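Local coordinates for protein putative O-methyltransferase (Klebsiella pneumoniae subsp. pneumoniae, PDB 3TFW) that probably transfers a methyl group from S-adenosylmethionine to an oxygen atom of an acceptor that is not identified, at residues His151-Ala156 with Thr164-Asp169; Trp155-Ser160 with Pro201-Thr206; Asp169-Asp174 with Arg191-Met196. All blocks are in the same frame, centred on the assembly; numbering follows the deposited sequence.

Interaction 1. Residues His151-Ala156 with Thr164-Asp169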
ATOM      1  N   HIS A 151     -16.439   8.684  13.960  1.00 15.94           N
ATOM      2  CA  HIS A 151     -17.781   8.118  13.773  1.00 15.66           C
ATOM      3  C   HIS A 151     -17.835   7.159  12.588  1.00 15.28           C
ATOM      4  O   HIS A 151     -18.478   6.106  12.649  1.00 14.65           O
ATOM      5  CB  HIS A 151     -18.821   9.235  13.588  1.00 15.85           C
ATOM      6  CG  HIS A 151     -18.935  10.154  14.765  1.00 17.61           C
ATOM      7  ND1 HIS A 151     -19.460   9.754  15.972  1.00 18.19           N
ATOM      8  CD2 HIS A 151     -18.605  11.460  14.911  1.00 19.34           C
ATOM      9  CE1 HIS A 151     -19.441  10.770  16.817  1.00 20.21           C
ATOM     10  NE2 HIS A 151     -18.924  11.817  16.199  1.00 19.32           N
ATOM     11  N   TYR A 152     -17.165   7.542  11.503  1.00 14.94           N
ATOM     12  CA  TYR A 152     -17.068   6.685  10.331  1.00 14.90           C
ATOM     13  C   TYR A 152     -16.361   5.372  10.658  1.00 14.63           C
ATOM     14  O   TYR A 152     -16.789   4.310  10.209  1.00 14.24           O
ATOM     15  CB  TYR A 152     -16.381   7.418   9.176  1.00 14.96           C
ATOM     16  CG  TYR A 152     -17.155   8.632   8.719  1.00 16.07           C
ATOM     17  CD1 TYR A 152     -18.547   8.603   8.651  1.00 18.09           C
ATOM     18  CD2 TYR A 152     -16.502   9.823   8.396  1.00 19.12           C
ATOM     19  CE1 TYR A 152     -19.277   9.716   8.265  1.00 17.84           C
ATOM     20  CE2 TYR A 152     -17.230  10.951   7.988  1.00 19.56           C
ATOM     21  CZ  TYR A 152     -18.613  10.878   7.932  1.00 19.33           C
ATOM     22  OH  TYR A 152     -19.345  11.964   7.530  1.00 21.29           O
ATOM     23  N   LEU A 153     -15.312   5.438  11.478  1.00 14.11           N
ATOM     24  CA  LEU A 153     -14.603   4.224  11.896  1.00 14.79           C
ATOM     25  C   LEU A 153     -15.495   3.277  12.707  1.00 14.96           C
ATOM     26  O   LEU A 153     -15.446   2.054  12.530  1.00 14.06           O
ATOM     27  CB  LEU A 153     -13.324   4.567  12.681  1.00 14.61           C
ATOM     28  CG  LEU A 153     -12.362   3.404  13.015  1.00 15.89           C
ATOM     29  CD1 LEU A 153     -12.028   2.513  11.798  1.00 15.07           C
ATOM     30  CD2 LEU A 153     -11.075   3.946  13.625  1.00 16.79           C
ATOM     31  N   ARG A 154     -16.303   3.845  13.600  1.00 15.20           N
ATOM     32  CA  ARG A 154     -17.237   3.046  14.398  1.00 15.51           C
ATOM     33  C   ARG A 154     -18.219   2.279  13.505  1.00 14.83           C
ATOM     34  O   ARG A 154     -18.398   1.072  13.674  1.00 14.58           O
ATOM     35  CB  ARG A 154     -17.979   3.923  15.414  1.00 15.87           C
ATOM     36  CG  ARG A 154     -19.053   3.169  16.205  1.00 18.32           C
ATOM     37  CD  ARG A 154     -19.703   4.050  17.272  1.00 20.59           C
ATOM     38  NE  ARG A 154     -20.589   5.052  16.692  1.00 20.19           N
ATOM     39  CZ  ARG A 154     -20.273   6.336  16.587  1.00 20.58           C
ATOM     40  NH1 ARG A 154     -19.100   6.768  17.035  1.00 21.76           N
ATOM     41  NH2 ARG A 154     -21.120   7.189  16.040  1.00 21.45           N
ATOM     42  N   TRP A 155     -18.822   2.979  12.544  1.00 14.37           N
ATOM     43  CA  TRP A 155     -19.723   2.350  11.565  1.00 14.09           C
ATOM     44  C   TRP A 155     -18.998   1.348  10.660  1.00 13.74           C
ATOM     45  O   TRP A 155     -19.547   0.287  10.330  1.00 13.95           O
ATOM     46  CB  TRP A 155     -20.444   3.421  10.734  1.00 13.87           C
ATOM     47  CG  TRP A 155     -21.563   4.048  11.483  1.00 15.31           C
ATOM     48  CD1 TRP A 155     -21.636   5.340  11.938  1.00 15.34           C
ATOM     49  CD2 TRP A 155     -22.775   3.408  11.888  1.00 16.08           C
ATOM     50  NE1 TRP A 155     -22.830   5.541  12.595  1.00 16.25           N
ATOM     51  CE2 TRP A 155     -23.547   4.374  12.583  1.00 17.55           C
ATOM     52  CE3 TRP A 155     -23.290   2.116  11.727  1.00 17.62           C
ATOM     53  CZ2 TRP A 155     -24.810   4.086  13.119  1.00 18.53           C
ATOM     54  CZ3 TRP A 155     -24.548   1.824  12.261  1.00 17.90           C
ATOM     55  CH2 TRP A 155     -25.295   2.811  12.949  1.00 19.04           C
ATOM     56  N   ALA A 156     -17.764   1.672  10.271  1.00 13.29           N
ATOM     57  CA  ALA A 156     -16.940   0.758   9.458  1.00 13.42           C
ATOM     58  C   ALA A 156     -16.764  -0.560  10.210  1.00 13.81           C
ATOM     59  O   ALA A 156     -16.929  -1.638   9.636  1.00 13.83           O
ATOM     60  CB  ALA A 156     -15.543   1.381   9.135  1.00 12.76           C
ATOM     61  N   THR A 164     -11.696  -7.832   6.450  1.00 13.88           N
ATOM     62  CA  THR A 164     -12.103  -6.561   5.858  1.00 13.02           C
ATOM     63  C   THR A 164     -10.926  -5.602   5.946  1.00 13.12           C
ATOM     64  O   THR A 164     -10.207  -5.579   6.939  1.00 12.00           O
ATOM     65  CB  THR A 164     -13.300  -5.920   6.614  1.00 12.94           C
ATOM     66  OG1 THR A 164     -14.507  -6.661   6.356  1.00 13.19           O
ATOM     67  CG2 THR A 164     -13.508  -4.448   6.192  1.00 12.58           C
ATOM     68  N   LEU A 165     -10.738  -4.833   4.887  1.00 12.92           N
ATOM     69  CA  LEU A 165      -9.711  -3.813   4.863  1.00 13.33           C
ATOM     70  C   LEU A 165     -10.362  -2.442   4.937  1.00 13.34           C
ATOM     71  O   LEU A 165     -11.261  -2.129   4.146  1.00 12.92           O
ATOM     72  CB  LEU A 165      -8.877  -3.956   3.589  1.00 13.79           C
ATOM     73  CG  LEU A 165      -7.556  -3.193   3.527  1.00 14.68           C
ATOM     74  CD1 LEU A 165      -6.558  -3.735   4.556  1.00 16.32           C
ATOM     75  CD2 LEU A 165      -6.995  -3.341   2.124  1.00 16.22           C
ATOM     76  N   ILE A 166      -9.906  -1.629   5.886  1.00 12.84           N
ATOM     77  CA  ILE A 166     -10.383  -0.271   6.044  1.00 13.77           C
ATOM     78  C   ILE A 166      -9.263   0.703   5.649  1.00 14.54           C
ATOM     79  O   ILE A 166      -8.153   0.632   6.184  1.00 14.01           O
ATOM     80  CB  ILE A 166     -10.827  -0.009   7.505  1.00 13.22           C
ATOM     81  CG1 ILE A 166     -11.900  -1.031   7.931  1.00 13.85           C
ATOM     82  CG2 ILE A 166     -11.333   1.438   7.676  1.00 13.70           C
ATOM     83  CD1 ILE A 166     -12.299  -0.974   9.413  1.00 14.35           C
ATOM     84  N   ILE A 167      -9.553   1.600   4.712  1.00 15.09           N
ATOM     85  CA  ILE A 167      -8.565   2.599   4.277  1.00 16.17           C
ATOM     86  C   ILE A 167      -9.034   3.986   4.680  1.00 16.34           C
ATOM     87  O   ILE A 167     -10.190   4.355   4.404  1.00 16.66           O
ATOM     88  CB  ILE A 167      -8.366   2.574   2.737  1.00 16.51           C
ATOM     89  CG1 ILE A 167      -8.071   1.158   2.253  1.00 18.43           C
ATOM     90  CG2 ILE A 167      -7.271   3.562   2.307  1.00 15.72           C
ATOM     91  CD1 ILE A 167      -8.597   0.885   0.854  1.00 23.68           C
ATOM     92  N   GLY A 168      -8.154   4.753   5.334  1.00 15.94           N
ATOM     93  CA  GLY A 168      -8.449   6.144   5.677  1.00 16.77           C
ATOM     94  C   GLY A 168      -7.512   7.092   4.946  1.00 17.72           C
ATOM     95  O   GLY A 168      -6.312   7.110   5.234  1.00 16.76           O
ATOM     96  N   ASP A 169      -8.042   7.878   4.009  1.00 17.84           N
ATOM     97  CA  ASP A 169      -7.178   8.749   3.177  1.00 19.26           C
ATOM     98  C   ASP A 169      -7.034  10.140   3.786  1.00 19.26           C
ATOM     99  O   ASP A 169      -7.879  10.584   4.584  1.00 18.96           O
ATOM    100  CB  ASP A 169      -7.697   8.853   1.729  1.00 19.38           C
ATOM    101  CG  ASP A 169      -6.570   9.012   0.680  1.00 21.59           C
ATOM    102  OD1 ASP A 169      -5.360   8.985   1.013  1.00 23.84           O
ATOM    103  OD2 ASP A 169      -6.905   9.170  -0.518  1.00 25.72           O
TER
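Ile-166, Ala-156 and Leu-153 carry this contact, in which helix 149-158 packs on strand 165-169 within a beta-alpha-beta unit begun by strand 139-142. Parallel strands linked by such helices build the Rossmann-like core of class I S-adenosylmethionine-dependent methyltransferases, and the family to which this protein belongs has that fold.

The evidence for a purely apolar join is direct: no hydrogen bond crosses between the segments, and just 113 Å² is buried, about half of it on Ile-166. The backbones stand well apart, 7.5 Å between the CA atoms of Ala-156 and Ile-166, and the isoleucine side chain spans the gap. Its CG1 branch is anti to the carbonyl carbon (chi1 -56°) and then runs extended (chi2 173°), which sends CD1 out to the helix. Ala-156 turns its methyl toward the strand, whereas Leu-153, one turn earlier, gets there with the end of its side chain, its CD1 lying 4.2 Å from Ile-166 CD1.

On the other side of the strand, Leu-165 and Ile-167 pack on helix 49-62, so the sheet is covered on both faces. Ile-166 also packs on Val-224 of strand 217-224, the antiparallel neighbour of its own strand. Within the contact, the nearest approach is Ala-156 CB to Ile-166 CD1, 4.0 Å.

Interaction 2. Residues Trp155-Ser160 with Pro201-Thr206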
ATOM      1  N   TRP A 155     -18.822   2.979  12.544  1.00 14.37           N
ATOM      2  CA  TRP A 155     -19.723   2.350  11.565  1.00 14.09           C
ATOM      3  C   TRP A 155     -18.998   1.348  10.660  1.00 13.74           C
ATOM      4  O   TRP A 155     -19.547   0.287  10.330  1.00 13.95           O
ATOM      5  CB  TRP A 155     -20.444   3.421  10.734  1.00 13.87           C
ATOM      6  CG  TRP A 155     -21.563   4.048  11.483  1.00 15.31           C
ATOM      7  CD1 TRP A 155     -21.636   5.340  11.938  1.00 15.34           C
ATOM      8  CD2 TRP A 155     -22.775   3.408  11.888  1.00 16.08           C
ATOM      9  NE1 TRP A 155     -22.830   5.541  12.595  1.00 16.25           N
ATOM     10  CE2 TRP A 155     -23.547   4.374  12.583  1.00 17.55           C
ATOM     11  CE3 TRP A 155     -23.290   2.116  11.727  1.00 17.62           C
ATOM     12  CZ2 TRP A 155     -24.810   4.086  13.119  1.00 18.53           C
ATOM     13  CZ3 TRP A 155     -24.548   1.824  12.261  1.00 17.90           C
ATOM     14  CH2 TRP A 155     -25.295   2.811  12.949  1.00 19.04           C
ATOM     15  N   ALA A 156     -17.764   1.672  10.271  1.00 13.29           N
ATOM     16  CA  ALA A 156     -16.940   0.758   9.458  1.00 13.42           C
ATOM     17  C   ALA A 156     -16.764  -0.560  10.210  1.00 13.81           C
ATOM     18  O   ALA A 156     -16.929  -1.638   9.636  1.00 13.83           O
ATOM     19  CB  ALA A 156     -15.543   1.381   9.135  1.00 12.76           C
ATOM     20  N   LEU A 157     -16.476  -0.463  11.505  1.00 14.38           N
ATOM     21  CA  LEU A 157     -16.252  -1.659  12.317  1.00 15.48           C
ATOM     22  C   LEU A 157     -17.529  -2.479  12.456  1.00 15.46           C
ATOM     23  O   LEU A 157     -17.492  -3.708  12.407  1.00 15.53           O
ATOM     24  CB  LEU A 157     -15.663  -1.295  13.684  1.00 15.53           C
ATOM     25  CG  LEU A 157     -14.148  -1.098  13.697  1.00 17.75           C
ATOM     26  CD1 LEU A 157     -13.719  -0.234  14.900  1.00 18.97           C
ATOM     27  CD2 LEU A 157     -13.391  -2.434  13.669  1.00 17.44           C
ATOM     28  N   ARG A 158     -18.651  -1.787  12.614  1.00 15.80           N
ATOM     29  CA  ARG A 158     -19.948  -2.435  12.693  1.00 16.22           C
ATOM     30  C   ARG A 158     -20.236  -3.253  11.433  1.00 15.75           C
ATOM     31  O   ARG A 158     -20.756  -4.360  11.525  1.00 15.91           O
ATOM     32  CB  ARG A 158     -21.047  -1.404  12.954  1.00 16.65           C
ATOM     33  CG  ARG A 158     -22.485  -1.859  12.625  1.00 20.89           C
ATOM     34  CD  ARG A 158     -22.996  -2.953  13.576  1.00 26.88           C
ATOM     35  NE  ARG A 158     -24.385  -3.320  13.273  1.00 29.74           N
ATOM     36  CZ  ARG A 158     -24.761  -4.204  12.346  1.00 30.72           C
ATOM     37  NH1 ARG A 158     -23.859  -4.836  11.600  1.00 31.34           N
ATOM     38  NH2 ARG A 158     -26.053  -4.447  12.155  1.00 30.50           N
ATOM     39  N   TYR A 159     -19.872  -2.725  10.268  1.00 14.88           N
ATOM     40  CA  TYR A 159     -20.129  -3.412   9.007  1.00 15.05           C
ATOM     41  C   TYR A 159     -18.886  -4.050   8.394  1.00 15.47           C
ATOM     42  O   TYR A 159     -18.681  -3.986   7.177  1.00 14.74           O
ATOM     43  CB  TYR A 159     -20.862  -2.480   8.028  1.00 14.98           C
ATOM     44  CG  TYR A 159     -22.270  -2.144   8.523  1.00 15.77           C
ATOM     45  CD1 TYR A 159     -23.291  -3.098   8.479  1.00 16.66           C
ATOM     46  CD2 TYR A 159     -22.566  -0.890   9.045  1.00 17.15           C
ATOM     47  CE1 TYR A 159     -24.576  -2.806   8.939  1.00 17.10           C
ATOM     48  CE2 TYR A 159     -23.850  -0.589   9.511  1.00 17.15           C
ATOM     49  CZ  TYR A 159     -24.845  -1.555   9.453  1.00 18.06           C
ATOM     50  OH  TYR A 159     -26.112  -1.270   9.916  1.00 19.90           O
ATOM     51  N   SER A 160     -18.090  -4.691   9.254  1.00 15.90           N
ATOM     52  CA  SER A 160     -16.870  -5.399   8.856  1.00 17.17           C
ATOM     53  C   SER A 160     -16.979  -6.884   9.177  1.00 17.66           C
ATOM     54  O   SER A 160     -17.834  -7.288   9.969  1.00 18.66           O
ATOM     55  CB  SER A 160     -15.663  -4.836   9.613  1.00 16.53           C
ATOM     56  OG  SER A 160     -15.316  -3.558   9.109  1.00 21.13           O
ATOM     57  N   PRO A 201      -8.397  -3.506  19.516  1.00 22.17           N
ATOM     58  CA  PRO A 201      -7.794  -4.829  19.289  1.00 21.72           C
ATOM     59  C   PRO A 201      -8.325  -5.559  18.049  1.00 20.79           C
ATOM     60  O   PRO A 201      -7.635  -6.419  17.509  1.00 20.34           O
ATOM     61  CB  PRO A 201      -8.143  -5.611  20.568  1.00 22.46           C
ATOM     62  CG  PRO A 201      -9.279  -4.882  21.175  1.00 22.62           C
ATOM     63  CD  PRO A 201      -9.101  -3.438  20.810  1.00 22.20           C
ATOM     64  N   ARG A 202      -9.532  -5.207  17.606  1.00 19.47           N
ATOM     65  CA  ARG A 202     -10.100  -5.788  16.392  1.00 19.02           C
ATOM     66  C   ARG A 202      -9.409  -5.280  15.109  1.00 17.71           C
ATOM     67  O   ARG A 202      -9.738  -5.731  14.021  1.00 17.32           O
ATOM     68  CB  ARG A 202     -11.602  -5.503  16.317  1.00 19.27           C
ATOM     69  CG  ARG A 202     -12.444  -6.303  17.323  1.00 22.40           C
ATOM     70  CD  ARG A 202     -13.854  -5.755  17.397  1.00 25.93           C
ATOM     71  NE  ARG A 202     -14.575  -5.909  16.133  1.00 28.48           N
ATOM     72  CZ  ARG A 202     -15.618  -5.165  15.775  1.00 29.70           C
ATOM     73  NH1 ARG A 202     -16.062  -4.211  16.577  1.00 31.45           N
ATOM     74  NH2 ARG A 202     -16.215  -5.374  14.613  1.00 30.83           N
ATOM     75  N   LEU A 203      -8.474  -4.338  15.246  1.00 16.20           N
ATOM     76  CA  LEU A 203      -7.722  -3.819  14.098  1.00 15.11           C
ATOM     77  C   LEU A 203      -6.210  -4.041  14.198  1.00 15.36           C
ATOM     78  O   LEU A 203      -5.623  -3.905  15.278  1.00 14.69           O
ATOM     79  CB  LEU A 203      -8.009  -2.326  13.897  1.00 14.93           C
ATOM     80  CG  LEU A 203      -9.447  -1.928  13.548  1.00 14.09           C
ATOM     81  CD1 LEU A 203      -9.602  -0.413  13.588  1.00 15.01           C
ATOM     82  CD2 LEU A 203      -9.866  -2.470  12.179  1.00 13.61           C
ATOM     83  N   THR A 204      -5.597  -4.391  13.068  1.00 13.96           N
ATOM     84  CA  THR A 204      -4.146  -4.345  12.909  1.00 13.77           C
ATOM     85  C   THR A 204      -3.867  -3.296  11.832  1.00 13.48           C
ATOM     86  O   THR A 204      -4.229  -3.474  10.661  1.00 12.51           O
ATOM     87  CB  THR A 204      -3.577  -5.718  12.494  1.00 14.23           C
ATOM     88  OG1 THR A 204      -3.848  -6.677  13.530  1.00 13.40           O
ATOM     89  CG2 THR A 204      -2.048  -5.654  12.268  1.00 15.07           C
ATOM     90  N   ALA A 205      -3.224  -2.206  12.228  1.00 13.92           N
ATOM     91  CA  ALA A 205      -3.153  -1.033  11.365  1.00 13.71           C
ATOM     92  C   ALA A 205      -1.737  -0.510  11.151  1.00 14.33           C
ATOM     93  O   ALA A 205      -0.846  -0.718  11.974  1.00 14.28           O
ATOM     94  CB  ALA A 205      -4.039   0.059  11.937  1.00 13.76           C
ATOM     95  N   THR A 206      -1.555   0.176  10.028  1.00 14.75           N
ATOM     96  CA  THR A 206      -0.342   0.926   9.747  1.00 14.92           C
ATOM     97  C   THR A 206      -0.748   2.185   8.990  1.00 15.20           C
ATOM     98  O   THR A 206      -1.925   2.386   8.677  1.00 15.15           O
ATOM     99  CB  THR A 206       0.673   0.100   8.921  1.00 15.19           C
ATOM    100  OG1 THR A 206       1.936   0.786   8.890  1.00 14.77           O
ATOM    101  CG2 THR A 206       0.173  -0.134   7.485  1.00 14.65           C
TER
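The guanidinium of Arg-202 has Leu-157 CD2 over the centre of one face, 4.1 Å above its plane, while its NH2 reaches the backbone O of the same leucine. That bond is weak: NH2 to Leu-157 O measures 3.0 Å, but the N-H...O angle is only 132°. A bend at chi3 (64°) turns the end of the otherwise outstretched arginine chain so that its guanidinium comes to lie on Leu-157. A second guanidinium, that of Arg-158, lies with one face against Tyr-159 CE1, offset toward the rim, on the side of the helix turned from Pro-201-Thr-206.

Leu-157 contributes the largest share of the buried surface, 86 of 183 Å². Beyond the arginine it meets Leu-203 tip to tip, CD2 to CD2 at 3.8 Å, so one methyl serves both a charged plane and an apolar neighbour. The helix ends here, as the helical backbone angles are lost at Tyr-159, and Ser-160 OG donates to Ala-156 O at 2.6 Å from above the carbonyl plane.

Thus the C-terminal end of helix 149-158 lies against the start of strand 203-211, an outermost strand of the chain's sheet; Leu-203 also packs on Ile-166 of strand 165-169 and on Ala-222 and Val-224 of strand 217-224.

Interaction 3. Residues Asp169-Asp174 with Arg191-Met196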
ATOM      1  N   ASP A 169      -8.042   7.878   4.009  1.00 17.84           N
ATOM      2  CA  ASP A 169      -7.178   8.749   3.177  1.00 19.26           C
ATOM      3  C   ASP A 169      -7.034  10.140   3.786  1.00 19.26           C
ATOM      4  O   ASP A 169      -7.879  10.584   4.584  1.00 18.96           O
ATOM      5  CB  ASP A 169      -7.697   8.853   1.729  1.00 19.38           C
ATOM      6  CG  ASP A 169      -6.570   9.012   0.680  1.00 21.59           C
ATOM      7  OD1 ASP A 169      -5.360   8.985   1.013  1.00 23.84           O
ATOM      8  OD2 ASP A 169      -6.905   9.170  -0.518  1.00 25.72           O
ATOM      9  N   ASN A 170      -5.939  10.815   3.426  1.00 19.54           N
ATOM     10  CA  ASN A 170      -5.733  12.223   3.766  1.00 20.15           C
ATOM     11  C   ASN A 170      -5.622  12.495   5.265  1.00 20.05           C
ATOM     12  O   ASN A 170      -6.314  13.367   5.805  1.00 20.52           O
ATOM     13  CB  ASN A 170      -6.826  13.085   3.108  1.00 20.57           C
ATOM     14  CG  ASN A 170      -6.936  12.834   1.616  1.00 22.36           C
ATOM     15  OD1 ASN A 170      -7.957  12.349   1.130  1.00 24.34           O
ATOM     16  ND2 ASN A 170      -5.866  13.132   0.881  1.00 24.12           N
ATOM     17  N   VAL A 171      -4.736  11.759   5.929  1.00 19.35           N
ATOM     18  CA  VAL A 171      -4.603  11.837   7.380  1.00 20.01           C
ATOM     19  C   VAL A 171      -3.462  12.729   7.891  1.00 20.37           C
ATOM     20  O   VAL A 171      -3.387  12.996   9.085  1.00 20.89           O
ATOM     21  CB  VAL A 171      -4.490  10.420   8.033  1.00 19.54           C
ATOM     22  CG1 VAL A 171      -5.805   9.665   7.884  1.00 19.78           C
ATOM     23  CG2 VAL A 171      -3.320   9.616   7.440  1.00 19.18           C
ATOM     24  N   VAL A 172      -2.593  13.186   6.998  1.00 20.73           N
ATOM     25  CA  VAL A 172      -1.383  13.913   7.405  1.00 20.99           C
ATOM     26  C   VAL A 172      -1.638  15.404   7.691  1.00 21.75           C
ATOM     27  O   VAL A 172      -1.010  15.984   8.579  1.00 22.25           O
ATOM     28  CB  VAL A 172      -0.251  13.678   6.385  1.00 21.17           C
ATOM     29  CG1 VAL A 172       0.909  14.671   6.558  1.00 21.69           C
ATOM     30  CG2 VAL A 172       0.240  12.237   6.500  1.00 19.85           C
ATOM     31  N   ARG A 173      -2.570  16.007   6.949  1.00 22.31           N
ATOM     32  CA  ARG A 173      -2.995  17.409   7.163  1.00 23.19           C
ATOM     33  C   ARG A 173      -1.819  18.392   7.109  1.00 23.88           C
ATOM     34  O   ARG A 173      -1.716  19.286   7.956  1.00 24.08           O
ATOM     35  CB  ARG A 173      -3.748  17.576   8.500  1.00 22.88           C
ATOM     36  CG  ARG A 173      -4.725  16.440   8.878  1.00 23.69           C
ATOM     37  CD  ARG A 173      -5.718  16.126   7.768  1.00 23.57           C
ATOM     38  NE  ARG A 173      -6.459  17.309   7.325  1.00 24.08           N
ATOM     39  CZ  ARG A 173      -7.309  17.330   6.297  1.00 24.37           C
ATOM     40  NH1 ARG A 173      -7.548  16.232   5.589  1.00 23.60           N
ATOM     41  NH2 ARG A 173      -7.926  18.459   5.980  1.00 23.79           N
ATOM     42  N   ASP A 174      -0.945  18.206   6.125  1.00 24.80           N
ATOM     43  CA  ASP A 174       0.273  19.023   5.957  1.00 26.71           C
ATOM     44  C   ASP A 174       1.157  19.072   7.221  1.00 26.73           C
ATOM     45  O   ASP A 174       1.808  20.086   7.526  1.00 26.95           O
ATOM     46  CB  ASP A 174      -0.092  20.433   5.451  1.00 27.30           C
ATOM     47  CG  ASP A 174       1.097  21.166   4.857  1.00 30.22           C
ATOM     48  OD1 ASP A 174       1.765  20.599   3.964  1.00 32.21           O
ATOM     49  OD2 ASP A 174       1.360  22.310   5.291  1.00 34.19           O
ATOM     50  N   ARG A 191      -6.947  12.868  14.426  1.00 19.91           N
ATOM     51  CA  ARG A 191      -6.189  12.384  15.595  1.00 20.62           C
ATOM     52  C   ARG A 191      -7.004  11.416  16.438  1.00 20.92           C
ATOM     53  O   ARG A 191      -6.485  10.379  16.866  1.00 20.77           O
ATOM     54  CB  ARG A 191      -5.663  13.549  16.455  1.00 20.64           C
ATOM     55  CG  ARG A 191      -4.608  14.386  15.763  1.00 21.50           C
ATOM     56  CD  ARG A 191      -4.151  15.573  16.640  1.00 22.31           C
ATOM     57  NE  ARG A 191      -3.772  15.143  17.984  1.00 24.10           N
ATOM     58  CZ  ARG A 191      -2.560  14.717  18.337  1.00 24.37           C
ATOM     59  NH1 ARG A 191      -1.573  14.657  17.454  1.00 25.17           N
ATOM     60  NH2 ARG A 191      -2.341  14.341  19.587  1.00 26.87           N
ATOM     61  N   GLN A 192      -8.284  11.736  16.634  1.00 20.94           N
ATOM     62  CA  GLN A 192      -9.228  10.852  17.319  1.00 21.74           C
ATOM     63  C   GLN A 192      -9.345   9.507  16.589  1.00 21.07           C
ATOM     64  O   GLN A 192      -9.357   8.455  17.221  1.00 21.12           O
ATOM     65  CB  GLN A 192     -10.619  11.475  17.350  1.00 22.02           C
ATOM     66  CG  GLN A 192     -10.974  12.341  18.535  1.00 25.91           C
ATOM     67  CD  GLN A 192     -12.462  12.606  18.554  1.00 29.06           C
ATOM     68  OE1 GLN A 192     -12.958  13.470  17.826  1.00 31.76           O
ATOM     69  NE2 GLN A 192     -13.191  11.827  19.346  1.00 30.44           N
ATOM     70  N   PHE A 193      -9.475   9.584  15.266  1.00 20.55           N
ATOM     71  CA  PHE A 193      -9.530   8.438  14.342  1.00 20.40           C
ATOM     72  C   PHE A 193      -8.310   7.512  14.463  1.00 20.79           C
ATOM     73  O   PHE A 193      -8.454   6.302  14.672  1.00 20.19           O
ATOM     74  CB  PHE A 193      -9.649   9.011  12.925  1.00 20.01           C
ATOM     75  CG  PHE A 193      -9.648   7.994  11.822  1.00 19.54           C
ATOM     76  CD1 PHE A 193     -10.786   7.246  11.540  1.00 18.47           C
ATOM     77  CD2 PHE A 193      -8.526   7.842  11.012  1.00 18.71           C
ATOM     78  CE1 PHE A 193     -10.794   6.324  10.482  1.00 18.39           C
ATOM     79  CE2 PHE A 193      -8.526   6.933   9.948  1.00 19.00           C
ATOM     80  CZ  PHE A 193      -9.672   6.171   9.689  1.00 18.81           C
ATOM     81  N   ILE A 194      -7.115   8.086  14.332  1.00 21.08           N
ATOM     82  CA  ILE A 194      -5.868   7.328  14.455  1.00 22.26           C
ATOM     83  C   ILE A 194      -5.727   6.690  15.846  1.00 22.87           C
ATOM     84  O   ILE A 194      -5.413   5.503  15.969  1.00 22.64           O
ATOM     85  CB  ILE A 194      -4.637   8.203  14.084  1.00 22.21           C
ATOM     86  CG1 ILE A 194      -4.604   8.432  12.570  1.00 21.63           C
ATOM     87  CG2 ILE A 194      -3.332   7.543  14.546  1.00 22.18           C
ATOM     88  CD1 ILE A 194      -3.830   9.671  12.137  1.00 23.76           C
ATOM     89  N   GLU A 195      -6.006   7.469  16.887  1.00 23.94           N
ATOM     90  CA  GLU A 195      -5.915   6.969  18.257  1.00 25.07           C
ATOM     91  C   GLU A 195      -6.932   5.860  18.564  1.00 25.00           C
ATOM     92  O   GLU A 195      -6.589   4.872  19.206  1.00 24.78           O
ATOM     93  CB  GLU A 195      -6.007   8.127  19.252  1.00 25.85           C
ATOM     94  CG  GLU A 195      -4.681   8.904  19.318  1.00 28.98           C
ATOM     95  CD  GLU A 195      -4.808  10.302  19.899  1.00 33.26           C
ATOM     96  OE1 GLU A 195      -5.883  10.644  20.449  1.00 36.33           O
ATOM     97  OE2 GLU A 195      -3.819  11.062  19.791  1.00 34.00           O
HETATM   98  N   MSE A 196      -8.165   6.031  18.086  1.00 25.07           N
HETATM   99  CA  MSE A 196      -9.211   5.014  18.191  1.00 25.37           C
HETATM  100  C   MSE A 196      -8.743   3.731  17.504  1.00 24.17           C
HETATM  101  O   MSE A 196      -8.882   2.632  18.050  1.00 23.74           O
HETATM  102  CB  MSE A 196     -10.496   5.538  17.531  1.00 26.25           C
HETATM  103  CG  MSE A 196     -11.696   4.616  17.606  1.00 30.84           C
HETATM  104 SE   MSE A 196     -13.255   5.311  16.608  1.00 43.66          SE
HETATM  105  CE  MSE A 196     -14.251   3.644  16.498  1.00 38.91           C
TER
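Val-171 meets Phe-193 and Ile-194 in the apolar part of this contact, where all three residues are buried. Val-171 CB lies 4.2 Å from Ile-194 CD1, and its CG1 comes obliquely to the phenyl ring, 4.4 Å from Phe-193 CE2. The ring is placed by a first torsion that sets CG anti to the backbone N (chi1 177°). The overlap is modest: 100 Å² is buried, half of it on Val-171, and no hydrogen bond joins the segments.

The polar side is looser and is met in part by the second subunit, whose Tyr-18 packs on Arg-191 and Ala-22 on Ile-194. Arg-191 and Glu-195, one helical turn apart, form a long salt bridge, NH2 to OE2 3.6 Å, in which the oxygen lies well out of the guanidinium plane and no N-H points at it. Within the loop, Arg-173 NH1 donates a nearly straight bond to the backbone Asn-170 O, 3.1 Å with an N-H...O angle of 164°.

The geometry is that of an irregular loop leaving the C-terminal end of a parallel strand, 165-169, and packing on the helix that follows. In Rossmann-like methyltransferases such C-terminal strand ends border the cofactor and substrate sites.

Overall arrangement
From the N-terminal side, helix 149-158 comes first and serves two contacts. Interaction 1 closes the short loop back to strand 165-169. Asp-169 belongs to both interaction 1 and interaction 3, which closes a second, 16-residue loop against helix 185-199. Interaction 2 spans the longest separation, from the end of helix 149-158 to strand 203-211; its span crosses that of interaction 1 and takes in the whole of interaction 3. Helices 149-158 and 185-199 meet directly, through Leu-153 and Met-196, joining interactions 1 and 3. Leu-153 CD1 also lies 4.2 Å from Leu-203 CD1, linking interactions 1 and 2. Together they tie helix 149-158 to strands 165-169 and 203-211, and helix 185-199 to the loop after 165-169.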